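Local coordinates for C381 turret protein (Sulfolobus turreted icosahedral virus, PDB 4IND) that probably builds the turrets of the viral capsid, with five copies of its three-domain jelly-roll chain in the assembly, at residues Y119-K124 against I155-I160; F171-G176 against E237-S242; Y178-P183 against L257-I262; A207-V212 against V228-T233. One frame throughout, in Å; residues are numbered along the deposited sequence.

Running from the N terminus, the chain first closes interaction 1, which sets an edge strand of the first jelly-roll sheet (119-124) against an edge strand of the second domain (155-160). The other three contacts open after it, and all lie within the second domain. Interaction 2 closes the loop from 171-176 to 237-242 in one sheet. Interaction 3 joins 178-183 to 257-262 in the other sheet and crosses interaction 2, because their segments alternate. Interaction 4, between 207-212 and 228-233, is nested inside both loops and packs the two sheets against each other. Strand 155-163 is hydrogen-bonded to strand 253-262, so interactions 1 and 3 share a sheet.

Interaction 1. Residues Y119-K124 against I155-I160; sequences YDIFTK and INIPKI
Tyr-119 and Ile-121 of the first jelly roll meet Ile-155, Ile-157, Pro-158 and Ile-160 of the second at a junction between two edge strands. The short strand axes approach to 8.4 Å and run at 145° to each other, so side chains rather than a backbone ladder join the two domains. Tyr-119 carries most of the contact. Tyr-119 CB lies 3.8 Å from Ile-157 CG1, and the two side chains slide past each other in opposite directions. CG, set beside the backbone N and anti to the carbonyl carbon (chi1 -61°), brings the ring along Ile-157 toward Pro-158. At Tyr-119 CD2 the methyl CD1 of Ile-160 arrives at 3.9 Å, its side chain crossing that of the tyrosine at about a right angle. Further out, Tyr-119 CE2 is 3.5 Å from Pro-158 CD. That proline carbon sits over one face of the ring, displaced toward the rim, in a CH-pi contact 25° off the ring normal. At the tip, Tyr-119 OH is 4.0 Å from the same Pro-158 CD. A second subunit adds to the packing here, with Gly-127 on Tyr-119 and Gln-126 on Pro-158; the same Gln-126 hydrogen-bonds Asn-156 OD1. Between Tyr-119 and Ile-121, Asp-120 points away from 155-160 and accepts the N-H of Ile-121 on OD1, which is met on its anti side. Ile-121 extends the apolar seam with one methyl: its CD1 touches Ile-157 CD1 at 4.0 Å and Ile-155 CD1 at 4.2 Å.

Interaction 2. Residues F171-G176 against E237-S242; sequences FRLRKG and EDVKFS. With 2HP (dihydrogenphosphate ion), chain V; 2HP (dihydrogenphosphate ion), chain U.
Phe-171 and Val-239 form an antiparallel hydrogen-bonded pair within a sheet of the second jelly roll: Phe-171 N reaches Val-239 O at 3.0 Å, and Val-239 N reaches Phe-171 O at 2.8 Å. One more rung, Leu-173 N to Glu-237 O, extends the ladder past the end of the strands. On the face of Phe-171 and Val-239, the valine divides its branches. CG1, anti to the backbone N (chi1 178°), meets the Phe-171 ring at CE1, while Val-239 CG2 rests 3.8 Å from Leu-173 CD1. Arg-172, on the opposite face with its pair Asp-238, runs beside the side chain of Glu-237, pointing the same way. Their charges sit near each other but no N-H aims at the carboxylate, because Glu-237 OE1 stands well out of the guanidinium plane. Arg-172 instead sends NH2 edge-on to O1 of a phosphate, 3.2 Å away, and its NH1 forms a salt bridge with Glu-125. Leu-79 N and Arg-147 help to hold the same ion. A second phosphate accepts the N-H of Glu-237 on O2 at 2.8 Å, nearly straight at 167°; Lys-181 and Arg-154 of a neighbouring subunit bind it too, and that Arg-154 also forms a salt bridge with Asp-238. A water accepts from Lys-175 N at 2.9 Å and lies 3.2 Å from Glu-237 OE2, to which it may donate.

Interaction 3. Residues Y178-P183 against L257-I262; sequences YAIKMP and LEVEEI. With 2HP (dihydrogenphosphate ion), chain Y.
Ala-179 and Glu-260 form a hydrogen-bonded pair in an antiparallel ladder joining strands 176-187 and 253-262 of one jelly-roll sheet, with paired N-H...O bonds between them and again between Lys-181 and Glu-258. Small Ala-179 makes the hollow: Ile-262 CG2 and Glu-260 CG each settle 3.9 Å from its CB. On the face of Tyr-178, Ile-180 and Val-259, the ring of Tyr-178 leans over the opposite backbone, its CD1 3.9 Å from Glu-261 CA. Leu-257 CD1 comes alongside Ile-180 CG2 at 4.0 Å. Farther along the Ala-179 face charged groups take over. Lys-181, its CG anti to the backbone N (chi1 -174°) and its chain bent at chi3, runs beside Glu-258 and forms a salt bridge from NZ to Glu-258 OE2 at 3.3 Å, its hydrogen bond weak. The same Lys-181 NZ gives a hydrogen bond to phosphate O4 at 3.1 Å and another to Asp-235 O of a neighbouring subunit. Glu-258 OE2 lies 2.8 Å from Glu-260 OE2, a spacing that would be eased if one of the acids held a proton. Lys-181, and Arg-154 through its salt bridge with Glu-260, would also offset these clustered acids.

Interaction 4. Residues A207-V212 against V228-T233; sequences ATIPLV and VYLKIT. With 2HP (dihydrogenphosphate ion), chain B.
Val-228 and Ile-209 reach toward each other tip to tip, bringing Val-228 CG1 to 3.7 Å from Ile-209 CG2. The same Val-228 CG1, anti to the carbonyl carbon (chi1 -61°), also meets Leu-211 CD2 at 3.9 Å, crossing that side chain at about a right angle. Tyr-229 turns its ring from this seam, and its OH is hydrogen-bonded to Asp-235 of a neighbouring subunit; Tyr-229 O nevertheless sits 3.8 Å from Ile-209 CD1. Leu-230 then extends CD2 to the same methyl, Ile-209 CD1, a tight 3.4 Å carbon contact at which the two side chains pass at a slant. Lys-231 leaves the contact altogether: its chain, extended beyond CG, carries NZ to phosphate O3 at 2.8 Å, an ion also held by His-296. The contact joins the two facing sheets of the jelly roll; the axes of strands 208-212 and 228-232 approach to 9.2 Å and run nearly antiparallel, at 173°. Strand 221-232 is the outermost strand of its sheet in this chain and runs beside strand 176-187. Strand 208-213 pairs with strand 194-203, whose Ile-202 packs on Val-228, while Val-239 of strand 238-243 packs on Leu-230.

Interaction 1. Residues Y119-K124 against I155-I160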
# COMPACT_ATOMS: atom_id res chain seq x y z
N TYR A 119 -30.79 1.39 0.33
CA TYR A 119 -29.42 0.88 0.41
C TYR A 119 -29.48 -0.61 0.62
O TYR A 119 -30.32 -1.10 1.38
CB TYR A 119 -28.66 1.52 1.58
CG TYR A 119 -28.53 3.01 1.48
CD1 TYR A 119 -27.36 3.60 1.00
CD2 TYR A 119 -29.57 3.83 1.84
CE1 TYR A 119 -27.25 4.99 0.91
CE2 TYR A 119 -29.47 5.19 1.75
CZ TYR A 119 -28.31 5.77 1.28
OH TYR A 119 -28.26 7.16 1.19
N ASP A 120 -28.57 -1.34 -0.02
CA ASP A 120 -28.53 -2.78 0.20
C ASP A 120 -27.10 -3.27 0.14
O ASP A 120 -26.19 -2.55 -0.31
CB ASP A 120 -29.39 -3.50 -0.86
CG ASP A 120 -30.05 -4.74 -0.31
OD1 ASP A 120 -29.52 -5.32 0.66
OD2 ASP A 120 -31.12 -5.15 -0.84
N ILE A 121 -26.89 -4.49 0.61
CA ILE A 121 -25.54 -5.02 0.67
C ILE A 121 -25.56 -6.40 0.02
O ILE A 121 -26.49 -7.19 0.26
CB ILE A 121 -25.05 -5.11 2.11
CG1 ILE A 121 -24.99 -3.71 2.72
CG2 ILE A 121 -23.68 -5.80 2.16
CD1 ILE A 121 -24.76 -3.69 4.22
N PHE A 122 -24.57 -6.69 -0.80
CA PHE A 122 -24.57 -7.94 -1.57
C PHE A 122 -23.17 -8.47 -1.69
O PHE A 122 -22.30 -7.81 -2.26
CB PHE A 122 -25.19 -7.71 -2.95
CG PHE A 122 -25.13 -8.92 -3.88
CD1 PHE A 122 -25.59 -10.16 -3.47
CD2 PHE A 122 -24.67 -8.78 -5.17
CE1 PHE A 122 -25.56 -11.27 -4.33
CE2 PHE A 122 -24.63 -9.87 -6.04
CZ PHE A 122 -25.08 -11.11 -5.62
N THR A 123 -22.93 -9.66 -1.14
CA THR A 123 -21.62 -10.29 -1.28
C THR A 123 -21.64 -11.19 -2.49
O THR A 123 -22.31 -12.21 -2.49
CB THR A 123 -21.26 -11.13 -0.05
OG1 THR A 123 -21.26 -10.27 1.10
CG2 THR A 123 -19.87 -11.75 -0.21
N LYS A 124 -20.89 -10.83 -3.53
CA LYS A 124 -20.75 -11.73 -4.67
C LYS A 124 -19.61 -12.72 -4.42
O LYS A 124 -18.44 -12.46 -4.72
CB LYS A 124 -20.54 -10.95 -5.99
CG LYS A 124 -20.50 -11.86 -7.22
CD LYS A 124 -21.90 -12.47 -7.43
CE LYS A 124 -21.87 -13.65 -8.39
NZ LYS A 124 -23.24 -14.27 -8.50
N ILE A 155 -19.08 1.43 4.03
CA ILE A 155 -20.53 1.28 4.08
C ILE A 155 -21.02 2.38 5.01
O ILE A 155 -20.52 2.52 6.13
CB ILE A 155 -20.91 -0.08 4.66
CG1 ILE A 155 -20.51 -1.20 3.68
CG2 ILE A 155 -22.43 -0.16 4.93
CD1 ILE A 155 -20.71 -2.59 4.27
N ASN A 156 -21.96 3.19 4.54
CA ASN A 156 -22.54 4.26 5.36
C ASN A 156 -24.05 4.38 5.06
O ASN A 156 -24.48 5.19 4.26
CB ASN A 156 -21.82 5.58 5.13
CG ASN A 156 -22.27 6.67 6.10
OD1 ASN A 156 -23.08 6.41 6.99
ND2 ASN A 156 -21.76 7.89 5.91
N ILE A 157 -24.84 3.54 5.71
CA ILE A 157 -26.30 3.57 5.56
C ILE A 157 -26.91 4.39 6.69
O ILE A 157 -26.60 4.14 7.85
CB ILE A 157 -26.86 2.15 5.63
CG1 ILE A 157 -26.29 1.30 4.48
CG2 ILE A 157 -28.40 2.16 5.56
CD1 ILE A 157 -26.61 -0.18 4.63
N PRO A 158 -27.78 5.37 6.35
CA PRO A 158 -28.36 6.25 7.37
C PRO A 158 -29.34 5.50 8.27
O PRO A 158 -29.60 4.32 8.03
CB PRO A 158 -29.06 7.34 6.55
CG PRO A 158 -29.30 6.72 5.20
CD PRO A 158 -28.16 5.76 4.98
N LYS A 159 -29.83 6.17 9.32
CA LYS A 159 -30.65 5.50 10.32
C LYS A 159 -32.06 5.30 9.76
O LYS A 159 -32.96 6.07 10.03
CB LYS A 159 -30.67 6.31 11.62
CG LYS A 159 -31.39 5.61 12.77
CD LYS A 159 -31.68 6.59 13.92
CE LYS A 159 -30.41 7.05 14.61
NZ LYS A 159 -30.69 7.85 15.84
N ILE A 160 -32.23 4.24 8.97
CA ILE A 160 -33.50 3.99 8.29
C ILE A 160 -33.92 2.52 8.31
O ILE A 160 -34.96 2.15 7.76
CB ILE A 160 -33.42 4.42 6.80
CG1 ILE A 160 -32.29 3.65 6.12
CG2 ILE A 160 -33.23 5.93 6.67
CD1 ILE A 160 -32.29 3.80 4.58

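Interaction 2. Residues F171-G176 against E237-S242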
# COMPACT_ATOMS: atom_id res chain seq x y z
N PHE A 171 -21.83 -9.63 5.67
CA PHE A 171 -20.94 -9.07 4.66
C PHE A 171 -19.55 -9.69 4.80
O PHE A 171 -19.21 -10.23 5.84
CB PHE A 171 -20.90 -7.53 4.76
CG PHE A 171 -20.86 -7.00 6.16
CD1 PHE A 171 -19.65 -6.83 6.83
CD2 PHE A 171 -22.03 -6.64 6.81
CE1 PHE A 171 -19.62 -6.34 8.13
CE2 PHE A 171 -22.00 -6.14 8.11
CZ PHE A 171 -20.79 -5.99 8.77
N ARG A 172 -18.76 -9.64 3.73
CA ARG A 172 -17.40 -10.17 3.74
C ARG A 172 -16.44 -9.02 3.93
O ARG A 172 -16.56 -8.00 3.26
CB ARG A 172 -17.07 -10.87 2.41
CG ARG A 172 -15.67 -11.43 2.37
CD ARG A 172 -15.04 -11.49 0.98
NE ARG A 172 -14.72 -10.16 0.45
CZ ARG A 172 -14.20 -9.96 -0.76
NH1 ARG A 172 -13.97 -11.00 -1.56
NH2 ARG A 172 -13.93 -8.73 -1.20
N LEU A 173 -15.48 -9.17 4.84
CA LEU A 173 -14.44 -8.16 5.02
C LEU A 173 -13.09 -8.79 4.76
O LEU A 173 -12.79 -9.85 5.32
CB LEU A 173 -14.46 -7.61 6.45
CG LEU A 173 -15.75 -6.96 6.91
CD1 LEU A 173 -15.60 -6.47 8.35
CD2 LEU A 173 -16.11 -5.79 6.00
N ARG A 174 -12.27 -8.16 3.93
CA ARG A 174 -10.93 -8.71 3.71
C ARG A 174 -10.07 -8.28 4.89
O ARG A 174 -10.53 -7.52 5.73
CB ARG A 174 -10.35 -8.18 2.41
CG ARG A 174 -10.27 -6.67 2.41
CD ARG A 174 -9.28 -6.17 1.40
NE ARG A 174 -9.24 -4.72 1.41
CZ ARG A 174 -9.98 -3.93 0.63
NH1 ARG A 174 -10.84 -4.45 -0.25
NH2 ARG A 174 -9.85 -2.61 0.74
N LYS A 175 -8.83 -8.72 4.92
CA LYS A 175 -7.96 -8.45 6.07
C LYS A 175 -7.91 -6.97 6.41
O LYS A 175 -7.88 -6.10 5.53
CB LYS A 175 -6.54 -8.99 5.83
CG LYS A 175 -5.75 -8.27 4.73
CD LYS A 175 -4.45 -9.03 4.42
CE LYS A 175 -3.57 -8.27 3.43
NZ LYS A 175 -3.01 -7.03 4.05
N GLY A 176 -7.89 -6.68 7.70
CA GLY A 176 -7.88 -5.31 8.18
C GLY A 176 -8.53 -5.24 9.55
O GLY A 176 -8.98 -6.25 10.07
N GLU A 237 -13.56 -14.20 7.10
CA GLU A 237 -13.90 -12.91 6.52
C GLU A 237 -15.39 -12.63 6.54
O GLU A 237 -15.79 -11.49 6.35
CB GLU A 237 -13.35 -12.80 5.09
CG GLU A 237 -11.84 -13.00 5.04
CD GLU A 237 -11.20 -12.70 3.69
OE1 GLU A 237 -11.91 -12.25 2.77
OE2 GLU A 237 -9.98 -12.95 3.54
N ASP A 238 -16.20 -13.66 6.74
CA ASP A 238 -17.64 -13.45 6.69
C ASP A 238 -18.18 -13.02 8.06
O ASP A 238 -18.05 -13.71 9.07
CB ASP A 238 -18.37 -14.67 6.13
CG ASP A 238 -18.18 -14.83 4.61
OD1 ASP A 238 -18.67 -13.97 3.83
OD2 ASP A 238 -17.54 -15.80 4.19
N VAL A 239 -18.73 -11.82 8.08
CA VAL A 239 -19.22 -11.22 9.32
C VAL A 239 -20.75 -11.29 9.33
O VAL A 239 -21.39 -11.08 8.30
CB VAL A 239 -18.76 -9.77 9.43
CG1 VAL A 239 -19.31 -9.10 10.70
CG2 VAL A 239 -17.23 -9.70 9.40
N LYS A 240 -21.32 -11.61 10.48
CA LYS A 240 -22.78 -11.70 10.59
C LYS A 240 -23.32 -10.84 11.73
O LYS A 240 -22.90 -10.97 12.88
CB LYS A 240 -23.19 -13.15 10.79
CG LYS A 240 -24.68 -13.38 10.83
CD LYS A 240 -24.96 -14.86 10.99
CE LYS A 240 -26.43 -15.13 11.20
NZ LYS A 240 -26.68 -16.58 11.47
N PHE A 241 -24.26 -9.95 11.40
CA PHE A 241 -24.94 -9.16 12.42
C PHE A 241 -26.34 -9.76 12.59
O PHE A 241 -27.02 -10.04 11.61
CB PHE A 241 -25.04 -7.71 11.98
CG PHE A 241 -26.12 -6.95 12.69
CD1 PHE A 241 -26.01 -6.66 14.04
CD2 PHE A 241 -27.25 -6.53 12.00
CE1 PHE A 241 -27.01 -5.96 14.70
CE2 PHE A 241 -28.26 -5.82 12.65
CZ PHE A 241 -28.14 -5.54 14.01
N SER A 242 -26.74 -10.00 13.84
CA SER A 242 -28.05 -10.58 14.12
C SER A 242 -28.76 -9.73 15.14
O SER A 242 -28.17 -9.36 16.16
CB SER A 242 -27.93 -11.99 14.71
OG SER A 242 -26.95 -12.75 14.03
P 2HP V . -15.13 -17.43 6.16
O1 2HP V . -15.49 -17.12 7.64
O2 2HP V . -14.40 -16.29 5.52
O3 2HP V . -16.38 -17.46 5.35
O4 2HP V . -14.37 -18.77 5.96
P 2HP U . -14.86 -4.96 -1.60
O1 2HP U . -14.36 -5.66 -0.36
O2 2HP U . -15.19 -6.13 -2.47
O3 2HP U . -13.71 -4.09 -2.19
O4 2HP U . -16.17 -4.13 -1.38
O HOH W 1 -7.81 -10.69 3.02

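Interaction 3. Residues Y178-P183 against L257-I262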
# COMPACT_ATOMS: atom_id res chain seq x y z
N TYR A 178 -11.65 -3.13 11.44
CA TYR A 178 -12.80 -2.33 11.06
C TYR A 178 -13.60 -1.83 12.23
O TYR A 178 -13.73 -2.50 13.26
CB TYR A 178 -13.74 -3.17 10.20
CG TYR A 178 -13.13 -3.66 8.91
CD1 TYR A 178 -13.39 -3.02 7.71
CD2 TYR A 178 -12.30 -4.77 8.89
CE1 TYR A 178 -12.85 -3.48 6.51
CE2 TYR A 178 -11.76 -5.25 7.69
CZ TYR A 178 -12.03 -4.59 6.52
OH TYR A 178 -11.51 -5.06 5.33
N ALA A 179 -14.18 -0.65 12.07
CA ALA A 179 -15.17 -0.14 13.01
C ALA A 179 -16.53 -0.47 12.43
O ALA A 179 -16.77 -0.30 11.23
CB ALA A 179 -15.02 1.35 13.20
N ILE A 180 -17.44 -0.96 13.28
CA ILE A 180 -18.83 -1.11 12.88
C ILE A 180 -19.64 -0.22 13.81
O ILE A 180 -19.66 -0.43 15.02
CB ILE A 180 -19.29 -2.54 13.03
CG1 ILE A 180 -18.50 -3.44 12.07
CG2 ILE A 180 -20.79 -2.64 12.75
CD1 ILE A 180 -18.74 -4.93 12.31
N LYS A 181 -20.25 0.82 13.24
CA LYS A 181 -20.97 1.81 14.02
C LYS A 181 -22.45 1.71 13.65
O LYS A 181 -22.82 1.68 12.47
CB LYS A 181 -20.43 3.22 13.74
CG LYS A 181 -21.04 4.30 14.63
CD LYS A 181 -20.64 5.71 14.19
CE LYS A 181 -19.12 5.92 14.30
NZ LYS A 181 -18.76 7.34 13.97
N MET A 182 -23.30 1.65 14.67
CA MET A 182 -24.72 1.59 14.42
C MET A 182 -25.49 2.59 15.28
O MET A 182 -25.82 2.30 16.43
CB MET A 182 -25.23 0.16 14.60
CG MET A 182 -24.48 -0.83 13.73
SD MET A 182 -24.62 -2.55 14.26
CE MET A 182 -26.40 -2.71 14.37
N PRO A 183 -25.75 3.78 14.73
CA PRO A 183 -26.61 4.76 15.40
C PRO A 183 -27.98 4.14 15.43
O PRO A 183 -28.36 3.50 14.44
CB PRO A 183 -26.62 5.95 14.42
CG PRO A 183 -25.49 5.71 13.45
CD PRO A 183 -25.32 4.22 13.38
N LEU A 257 -26.08 1.84 9.62
CA LEU A 257 -24.94 0.93 9.62
C LEU A 257 -23.78 1.56 8.91
O LEU A 257 -23.88 1.94 7.74
CB LEU A 257 -25.31 -0.39 8.93
CG LEU A 257 -24.13 -1.36 8.76
CD1 LEU A 257 -23.67 -1.87 10.11
CD2 LEU A 257 -24.53 -2.55 7.85
N GLU A 258 -22.66 1.62 9.61
CA GLU A 258 -21.44 2.20 9.07
C GLU A 258 -20.36 1.16 9.33
O GLU A 258 -20.15 0.71 10.47
CB GLU A 258 -21.21 3.54 9.79
CG GLU A 258 -19.98 4.36 9.42
CD GLU A 258 -19.95 5.68 10.20
OE1 GLU A 258 -20.91 6.47 10.04
OE2 GLU A 258 -18.99 5.92 10.99
N VAL A 259 -19.70 0.71 8.27
CA VAL A 259 -18.58 -0.22 8.39
C VAL A 259 -17.40 0.38 7.65
O VAL A 259 -17.50 0.67 6.47
CB VAL A 259 -18.91 -1.58 7.73
CG1 VAL A 259 -17.78 -2.59 7.98
CG2 VAL A 259 -20.24 -2.10 8.24
N GLU A 260 -16.29 0.57 8.35
CA GLU A 260 -15.17 1.32 7.80
C GLU A 260 -13.85 0.80 8.33
O GLU A 260 -13.76 0.38 9.49
CB GLU A 260 -15.32 2.81 8.16
CG GLU A 260 -15.48 3.01 9.65
CD GLU A 260 -16.34 4.21 10.01
OE1 GLU A 260 -16.59 5.08 9.14
OE2 GLU A 260 -16.76 4.30 11.18
N GLU A 261 -12.83 0.80 7.48
CA GLU A 261 -11.51 0.35 7.89
C GLU A 261 -10.84 1.41 8.77
O GLU A 261 -10.97 2.61 8.50
CB GLU A 261 -10.64 0.05 6.67
CG GLU A 261 -9.41 -0.79 6.99
CD GLU A 261 -8.55 -1.10 5.76
OE1 GLU A 261 -8.99 -0.81 4.62
OE2 GLU A 261 -7.44 -1.62 5.94
N ILE A 262 -10.14 0.97 9.81
CA ILE A 262 -9.40 1.88 10.68
C ILE A 262 -7.92 1.50 10.76
O ILE A 262 -7.53 0.38 10.41
CB ILE A 262 -9.98 1.94 12.11
CG1 ILE A 262 -9.85 0.58 12.80
CG2 ILE A 262 -11.44 2.43 12.08
CD1 ILE A 262 -9.97 0.66 14.34
P 2HP Y . -18.84 9.82 11.06
O1 2HP Y . -18.26 10.31 12.42
O2 2HP Y . -17.76 9.48 10.09
O3 2HP Y . -19.56 10.92 10.35
O4 2HP Y . -19.77 8.60 11.32

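Interaction 4. Residues A207-V212 against V228-T233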
# COMPACT_ATOMS: atom_id res chain seq x y z
N ALA A 207 -15.96 -16.02 17.14
CA ALA A 207 -15.93 -14.71 17.81
C ALA A 207 -17.26 -13.97 17.76
O ALA A 207 -17.84 -13.79 16.68
CB ALA A 207 -14.82 -13.83 17.23
N THR A 208 -17.73 -13.51 18.92
CA THR A 208 -19.04 -12.86 19.05
C THR A 208 -18.98 -11.60 19.92
O THR A 208 -18.42 -11.62 21.02
CB THR A 208 -20.06 -13.81 19.68
OG1 THR A 208 -20.10 -15.04 18.95
CG2 THR A 208 -21.45 -13.18 19.69
N ILE A 209 -19.57 -10.52 19.44
CA ILE A 209 -19.65 -9.28 20.20
C ILE A 209 -21.11 -8.91 20.46
O ILE A 209 -21.84 -8.60 19.52
CB ILE A 209 -19.00 -8.12 19.43
CG1 ILE A 209 -17.57 -8.46 19.03
CG2 ILE A 209 -19.03 -6.84 20.27
CD1 ILE A 209 -17.01 -7.55 17.96
N PRO A 210 -21.54 -8.94 21.72
CA PRO A 210 -22.90 -8.51 22.06
C PRO A 210 -23.05 -7.00 21.96
O PRO A 210 -22.16 -6.26 22.36
CB PRO A 210 -23.04 -8.93 23.52
CG PRO A 210 -21.94 -9.92 23.77
CD PRO A 210 -20.83 -9.47 22.90
N LEU A 211 -24.18 -6.54 21.43
CA LEU A 211 -24.49 -5.13 21.38
C LEU A 211 -25.50 -4.88 22.48
O LEU A 211 -26.66 -5.27 22.36
CB LEU A 211 -25.06 -4.76 20.01
CG LEU A 211 -24.17 -5.14 18.83
CD1 LEU A 211 -24.89 -4.90 17.52
CD2 LEU A 211 -22.87 -4.36 18.87
N VAL A 212 -25.06 -4.24 23.55
CA VAL A 212 -25.86 -4.16 24.78
C VAL A 212 -26.15 -2.71 25.21
O VAL A 212 -25.29 -1.84 25.11
CB VAL A 212 -25.15 -4.89 25.94
CG1 VAL A 212 -25.93 -4.74 27.24
CG2 VAL A 212 -24.95 -6.36 25.58
N VAL A 228 -18.35 -0.94 17.76
CA VAL A 228 -17.45 -2.04 18.09
C VAL A 228 -16.42 -2.22 16.97
O VAL A 228 -16.53 -1.60 15.93
CB VAL A 228 -18.21 -3.35 18.33
CG1 VAL A 228 -19.18 -3.19 19.48
CG2 VAL A 228 -18.96 -3.76 17.07
N TYR A 229 -15.40 -3.03 17.21
CA TYR A 229 -14.32 -3.16 16.25
C TYR A 229 -14.01 -4.63 16.04
O TYR A 229 -14.05 -5.41 16.98
CB TYR A 229 -13.08 -2.42 16.76
CG TYR A 229 -13.29 -0.96 17.11
CD1 TYR A 229 -13.11 0.04 16.17
CD2 TYR A 229 -13.65 -0.59 18.39
CE1 TYR A 229 -13.27 1.39 16.51
CE2 TYR A 229 -13.83 0.75 18.73
CZ TYR A 229 -13.65 1.73 17.77
OH TYR A 229 -13.82 3.05 18.08
N LEU A 230 -13.67 -5.00 14.81
CA LEU A 230 -13.27 -6.37 14.49
C LEU A 230 -11.90 -6.35 13.89
O LEU A 230 -11.66 -5.61 12.94
CB LEU A 230 -14.21 -6.96 13.42
CG LEU A 230 -15.65 -7.22 13.77
CD1 LEU A 230 -16.37 -7.82 12.54
CD2 LEU A 230 -15.67 -8.18 14.92
N LYS A 231 -11.01 -7.18 14.42
CA LYS A 231 -9.75 -7.40 13.73
C LYS A 231 -9.88 -8.60 12.80
O LYS A 231 -9.95 -9.75 13.25
CB LYS A 231 -8.59 -7.60 14.70
CG LYS A 231 -7.27 -7.83 13.95
CD LYS A 231 -6.07 -8.00 14.86
CE LYS A 231 -4.82 -8.11 13.99
NZ LYS A 231 -3.58 -8.29 14.76
N ILE A 232 -9.94 -8.34 11.51
CA ILE A 232 -10.03 -9.43 10.54
C ILE A 232 -8.62 -9.81 10.13
O ILE A 232 -7.98 -9.11 9.35
CB ILE A 232 -10.84 -9.01 9.31
CG1 ILE A 232 -12.23 -8.51 9.73
CG2 ILE A 232 -10.94 -10.18 8.30
CD1 ILE A 232 -13.11 -9.62 10.36
N THR A 233 -8.11 -10.90 10.68
CA THR A 233 -6.81 -11.42 10.28
C THR A 233 -6.85 -11.73 8.79
O THR A 233 -5.89 -11.48 8.05
CB THR A 233 -6.49 -12.70 11.04
OG1 THR A 233 -6.35 -12.39 12.43
CG2 THR A 233 -5.20 -13.34 10.53
P 2HP B . -2.61 -5.66 17.00
O1 2HP B . -2.52 -5.17 18.41
O2 2HP B . -4.03 -5.36 16.62
O3 2HP B . -2.29 -7.19 16.96
O4 2HP B . -1.68 -4.85 16.05